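Local coordinates for peptide amidase (PDB 1M22), which probably hydrolyses amide bonds as an amidase signature enzyme that uses a serine nucleophile, at residues G201-G213 with L238-T251. Residues are numbered along the deposited sequence; the frame is centred on the assembly and turned at random.
Sequences GLKPTVGLVSRDG and LTAIAGRDDADPAT. With EPE (4-(2-hydroxyethyl)-1-piperazine ethanesulfonic acid), chain C.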
loop_
_atom_site.group_PDB
_atom_site.type_symbol
_atom_site.label_atom_id
_atom_site.label_comp_id
_atom_site.label_asym_id
_atom_site.label_seq_id
_atom_site.Cartn_x
_atom_site.Cartn_y
_atom_site.Cartn_z
ATOM N N GLY A 201 7.026 0.203 -0.380
ATOM C CA GLY A 201 5.682 -0.156 0.028
ATOM C C GLY A 201 5.802 -1.246 1.075
ATOM O O GLY A 201 6.573 -2.189 0.897
ATOM N N LEU A 202 5.062 -1.122 2.168
ATOM C CA LEU A 202 5.113 -2.124 3.226
ATOM C C LEU A 202 3.711 -2.596 3.594
ATOM O O LEU A 202 2.870 -1.788 3.994
ATOM C CB LEU A 202 5.808 -1.532 4.457
ATOM C CG LEU A 202 6.235 -2.454 5.602
ATOM C CD1 LEU A 202 7.176 -1.681 6.512
ATOM C CD2 LEU A 202 5.028 -2.955 6.381
ATOM N N LYS A 203 3.458 -3.895 3.419
ATOM C CA LYS A 203 2.176 -4.506 3.774
ATOM C C LYS A 203 2.453 -5.276 5.057
ATOM O O LYS A 203 3.113 -6.314 5.042
ATOM C CB LYS A 203 1.697 -5.501 2.716
ATOM C CG LYS A 203 0.334 -6.100 3.065
ATOM C CD LYS A 203 0.078 -7.441 2.390
ATOM C CE LYS A 203 0.834 -8.580 3.066
ATOM N NZ LYS A 203 0.279 -8.927 4.419
ATOM N N PRO A 204 1.940 -4.790 6.188
ATOM C CA PRO A 204 2.213 -5.517 7.427
ATOM C C PRO A 204 1.420 -6.793 7.646
ATOM O O PRO A 204 0.577 -7.184 6.831
ATOM C CB PRO A 204 1.925 -4.471 8.502
ATOM C CG PRO A 204 0.810 -3.681 7.905
ATOM C CD PRO A 204 1.208 -3.536 6.444
ATOM N N THR A 205 1.736 -7.453 8.755
ATOM C CA THR A 205 1.041 -8.656 9.178
ATOM C C THR A 205 -0.402 -8.222 9.415
ATOM O O THR A 205 -0.646 -7.129 9.936
ATOM C CB THR A 205 1.603 -9.164 10.524
ATOM O OG1 THR A 205 3.001 -9.436 10.390
ATOM C CG2 THR A 205 0.880 -10.426 10.975
ATOM N N VAL A 206 -1.356 -9.060 9.030
ATOM C CA VAL A 206 -2.755 -8.726 9.256
ATOM C C VAL A 206 -2.985 -8.696 10.764
ATOM O O VAL A 206 -2.779 -9.694 11.458
ATOM C CB VAL A 206 -3.688 -9.760 8.595
ATOM C CG1 VAL A 206 -5.128 -9.520 9.036
ATOM C CG2 VAL A 206 -3.579 -9.650 7.080
ATOM N N GLY A 207 -3.395 -7.538 11.266
ATOM C CA GLY A 207 -3.619 -7.395 12.691
ATOM C C GLY A 207 -2.715 -6.355 13.325
ATOM O O GLY A 207 -2.976 -5.919 14.447
ATOM N N LEU A 208 -1.652 -5.953 12.632
ATOM C CA LEU A 208 -0.752 -4.945 13.187
ATOM C C LEU A 208 -1.402 -3.568 13.147
ATOM O O LEU A 208 -1.256 -2.779 14.078
ATOM C CB LEU A 208 0.571 -4.900 12.410
ATOM C CG LEU A 208 1.589 -3.879 12.946
ATOM C CD1 LEU A 208 2.031 -4.277 14.351
ATOM C CD2 LEU A 208 2.791 -3.805 12.010
ATOM N N VAL A 209 -2.120 -3.294 12.060
ATOM C CA VAL A 209 -2.795 -2.016 11.852
ATOM C C VAL A 209 -4.296 -2.245 11.691
ATOM O O VAL A 209 -4.726 -3.074 10.886
ATOM C CB VAL A 209 -2.257 -1.309 10.585
ATOM C CG1 VAL A 209 -2.955 0.033 10.394
ATOM C CG2 VAL A 209 -0.747 -1.126 10.689
ATOM N N SER A 210 -5.096 -1.498 12.443
ATOM C CA SER A 210 -6.541 -1.656 12.378
ATOM C C SER A 210 -7.137 -1.419 10.995
ATOM O O SER A 210 -6.738 -0.498 10.284
ATOM C CB SER A 210 -7.209 -0.703 13.366
ATOM O OG SER A 210 -8.618 -0.841 13.304
ATOM N N ARG A 211 -8.105 -2.258 10.631
ATOM C CA ARG A 211 -8.804 -2.110 9.361
ATOM C C ARG A 211 -10.129 -1.380 9.584
ATOM O O ARG A 211 -10.923 -1.226 8.653
ATOM C CB ARG A 211 -9.096 -3.473 8.714
ATOM C CG ARG A 211 -7.909 -4.162 8.036
ATOM C CD ARG A 211 -7.023 -4.901 9.030
ATOM N NE ARG A 211 -7.781 -5.887 9.798
ATOM C CZ ARG A 211 -8.211 -7.053 9.322
ATOM N NH1 ARG A 211 -7.952 -7.411 8.071
ATOM N NH2 ARG A 211 -8.939 -7.850 10.094
ATOM N N ASP A 212 -10.381 -0.917 10.803
ATOM C CA ASP A 212 -11.642 -0.231 11.036
ATOM C C ASP A 212 -11.702 1.067 10.237
ATOM O O ASP A 212 -10.718 1.803 10.131
ATOM C CB ASP A 212 -11.856 0.049 12.525
ATOM C CG ASP A 212 -13.330 0.263 12.864
ATOM O OD1 ASP A 212 -14.157 -0.622 12.543
ATOM O OD2 ASP A 212 -13.661 1.311 13.448
ATOM N N GLY A 213 -12.860 1.332 9.647
ATOM C CA GLY A 213 -13.022 2.542 8.869
ATOM C C GLY A 213 -12.480 2.458 7.456
ATOM O O GLY A 213 -12.275 3.484 6.813
ATOM N N LEU A 238 4.609 3.556 9.928
ATOM C CA LEU A 238 4.161 2.330 10.586
ATOM C C LEU A 238 4.111 2.530 12.098
ATOM O O LEU A 238 3.192 2.060 12.768
ATOM C CB LEU A 238 5.090 1.157 10.247
ATOM C CG LEU A 238 4.567 -0.225 10.669
ATOM C CD1 LEU A 238 3.317 -0.563 9.864
ATOM C CD2 LEU A 238 5.633 -1.281 10.447
ATOM N N THR A 239 5.098 3.239 12.634
ATOM C CA THR A 239 5.156 3.500 14.065
ATOM C C THR A 239 3.902 4.233 14.542
ATOM O O THR A 239 3.396 3.976 15.634
ATOM C CB THR A 239 6.405 4.343 14.412
ATOM O OG1 THR A 239 7.589 3.606 14.075
ATOM C CG2 THR A 239 6.430 4.683 15.899
ATOM N N ALA A 240 3.394 5.136 13.714
ATOM C CA ALA A 240 2.212 5.906 14.075
ATOM C C ALA A 240 0.878 5.176 13.899
ATOM O O ALA A 240 -0.045 5.381 14.689
ATOM C CB ALA A 240 2.191 7.213 13.281
ATOM N N ILE A 241 0.766 4.325 12.881
ATOM C CA ILE A 241 -0.503 3.642 12.636
ATOM C C ILE A 241 -0.692 2.287 13.309
ATOM O O ILE A 241 -1.826 1.827 13.447
ATOM C CB ILE A 241 -0.780 3.486 11.113
ATOM C CG1 ILE A 241 0.265 2.582 10.454
ATOM C CG2 ILE A 241 -0.796 4.862 10.451
ATOM C CD1 ILE A 241 0.003 2.331 8.970
ATOM N N ALA A 242 0.392 1.642 13.726
ATOM C CA ALA A 242 0.265 0.343 14.381
ATOM C C ALA A 242 -0.387 0.497 15.748
ATOM O O ALA A 242 -0.105 1.451 16.476
ATOM C CB ALA A 242 1.636 -0.314 14.530
ATOM N N GLY A 243 -1.266 -0.438 16.097
ATOM C CA GLY A 243 -1.912 -0.365 17.394
ATOM C C GLY A 243 -3.173 -1.195 17.504
ATOM O O GLY A 243 -3.847 -1.459 16.508
ATOM N N ARG A 244 -3.489 -1.609 18.726
ATOM C CA ARG A 244 -4.680 -2.405 18.985
ATOM C C ARG A 244 -5.934 -1.534 18.927
ATOM O O ARG A 244 -5.944 -0.395 19.400
ATOM C CB ARG A 244 -4.577 -3.071 20.359
ATOM C CG ARG A 244 -5.699 -4.049 20.667
ATOM C CD ARG A 244 -5.456 -4.766 21.987
ATOM N NE ARG A 244 -6.472 -5.779 22.252
ATOM C CZ ARG A 244 -6.474 -6.579 23.314
ATOM N NH1 ARG A 244 -5.508 -6.487 24.219
ATOM N NH2 ARG A 244 -7.441 -7.472 23.471
ATOM N N ASP A 245 -6.990 -2.081 18.336
ATOM C CA ASP A 245 -8.265 -1.385 18.201
ATOM C C ASP A 245 -9.379 -2.382 18.504
ATOM O O ASP A 245 -9.495 -3.408 17.834
ATOM C CB ASP A 245 -8.400 -0.836 16.773
ATOM C CG ASP A 245 -9.747 -0.175 16.507
ATOM O OD1 ASP A 245 -10.508 0.093 17.462
ATOM O OD2 ASP A 245 -10.043 0.085 15.323
ATOM N N ASP A 246 -10.190 -2.085 19.518
ATOM C CA ASP A 246 -11.288 -2.974 19.894
ATOM C C ASP A 246 -12.243 -3.275 18.739
ATOM O O ASP A 246 -12.885 -4.324 18.722
ATOM C CB ASP A 246 -12.097 -2.384 21.056
ATOM C CG ASP A 246 -11.300 -2.290 22.343
ATOM O OD1 ASP A 246 -10.495 -3.202 22.620
ATOM O OD2 ASP A 246 -11.498 -1.307 23.088
ATOM N N ALA A 247 -12.336 -2.360 17.778
ATOM C CA ALA A 247 -13.236 -2.547 16.642
ATOM C C ALA A 247 -12.711 -3.532 15.597
ATOM O O ALA A 247 -13.447 -3.935 14.695
ATOM C CB ALA A 247 -13.535 -1.207 15.989
ATOM N N ASP A 248 -11.446 -3.924 15.720
ATOM C CA ASP A 248 -10.842 -4.868 14.779
ATOM C C ASP A 248 -10.195 -6.017 15.550
ATOM O O ASP A 248 -9.054 -5.916 15.999
ATOM C CB ASP A 248 -9.794 -4.157 13.914
ATOM C CG ASP A 248 -9.167 -5.073 12.874
ATOM O OD1 ASP A 248 -9.551 -6.263 12.803
ATOM O OD2 ASP A 248 -8.285 -4.604 12.126
ATOM N N PRO A 249 -10.923 -7.135 15.707
ATOM C CA PRO A 249 -10.446 -8.321 16.427
ATOM C C PRO A 249 -9.078 -8.855 16.011
ATOM O O PRO A 249 -8.369 -9.458 16.819
ATOM C CB PRO A 249 -11.559 -9.338 16.185
ATOM C CG PRO A 249 -12.773 -8.485 16.097
ATOM C CD PRO A 249 -12.302 -7.338 15.228
ATOM N N ALA A 250 -8.701 -8.646 14.754
ATOM C CA ALA A 250 -7.413 -9.135 14.285
ATOM C C ALA A 250 -6.265 -8.478 15.046
ATOM O O ALA A 250 -5.203 -9.079 15.210
ATOM C CB ALA A 250 -7.264 -8.878 12.786
ATOM N N THR A 251 -6.475 -7.252 15.519
ATOM C CA THR A 251 -5.415 -6.555 16.243
ATOM C C THR A 251 -5.177 -7.124 17.637
ATOM O O THR A 251 -4.152 -6.842 18.257
ATOM C CB THR A 251 -5.683 -5.028 16.346
ATOM O OG1 THR A 251 -6.858 -4.778 17.131
ATOM C CG2 THR A 251 -5.860 -4.429 14.958
HETATM N N1 EPE C . -14.525 -12.054 11.504
HETATM C C2 EPE C . -15.369 -10.976 10.853
HETATM C C3 EPE C . -16.811 -11.380 11.213
HETATM N N4 EPE C . -17.164 -12.570 10.498
HETATM C C5 EPE C . -16.274 -13.696 10.828
HETATM C C6 EPE C . -14.807 -13.350 10.716
HETATM C C7 EPE C . -18.552 -13.096 10.786
HETATM C C8 EPE C . -19.703 -12.139 10.577
HETATM O O8 EPE C . -20.158 -11.558 11.844
HETATM C C9 EPE C . -13.002 -11.908 11.372
HETATM C C10 EPE C . -12.588 -10.582 11.942
HETATM S S EPE C . -10.793 -10.396 12.023
HETATM O O1S EPE C . -10.753 -9.060 12.599
HETATM O O2S EPE C . -10.047 -10.457 10.696
HETATM O O3S EPE C . -10.329 -11.389 12.966
HETATM O O HOH W 1 -4.002 0.339 14.299
HETATM O O HOH W 2 -12.826 -3.100 12.021
#
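Arg211 reaches across to Asp248 in a side-on salt bridge that ties two loops of the amidase signature fold together, one leaving the central-sheet strand 200-203, the other helix 231-241. Arg211 CB lies 3.7 Å from Asp248 OD2, and CG stands further off. Bends at chi2 (82°) and chi3 (57°) fold the chain back, leaving Arg211 CD 3.4 Å from Asp248 OD2. NE then donates to Asp248 OD2 at 2.7 Å and NH2 to OD1 at 3.2 Å; CZ faces both oxygens, guanidinium and carboxylate nearly coplanar. At the tip, NH2 also bonds a sulfonate oxygen of the buffer molecule EPE, NH1 turns to the carbonyls of Phe219 and Asp222, and Val206 CG1 sits over one guanidinium face, toward its rim. Asp248 OD2 takes a second bond, from Arg211 N on the anti side, tilted out of the carboxylate plane; OD1 closes an Asx turn with Ala250 N. Ser210 OG donates to the anti lone pair of Asp245 OD2 and accepts from Asp212 N in an ST turn. Nearer the helix, Leu208 CD2 meets Leu238 CD1, the side chains crossing at about a right angle, and Val209 CG2 packs on Ile241 CG1 and CD1. A water bridges Ser210 N to Ile241 O and Gly243 O, and Gly243 N bonds Leu208 O at 3.1 Å.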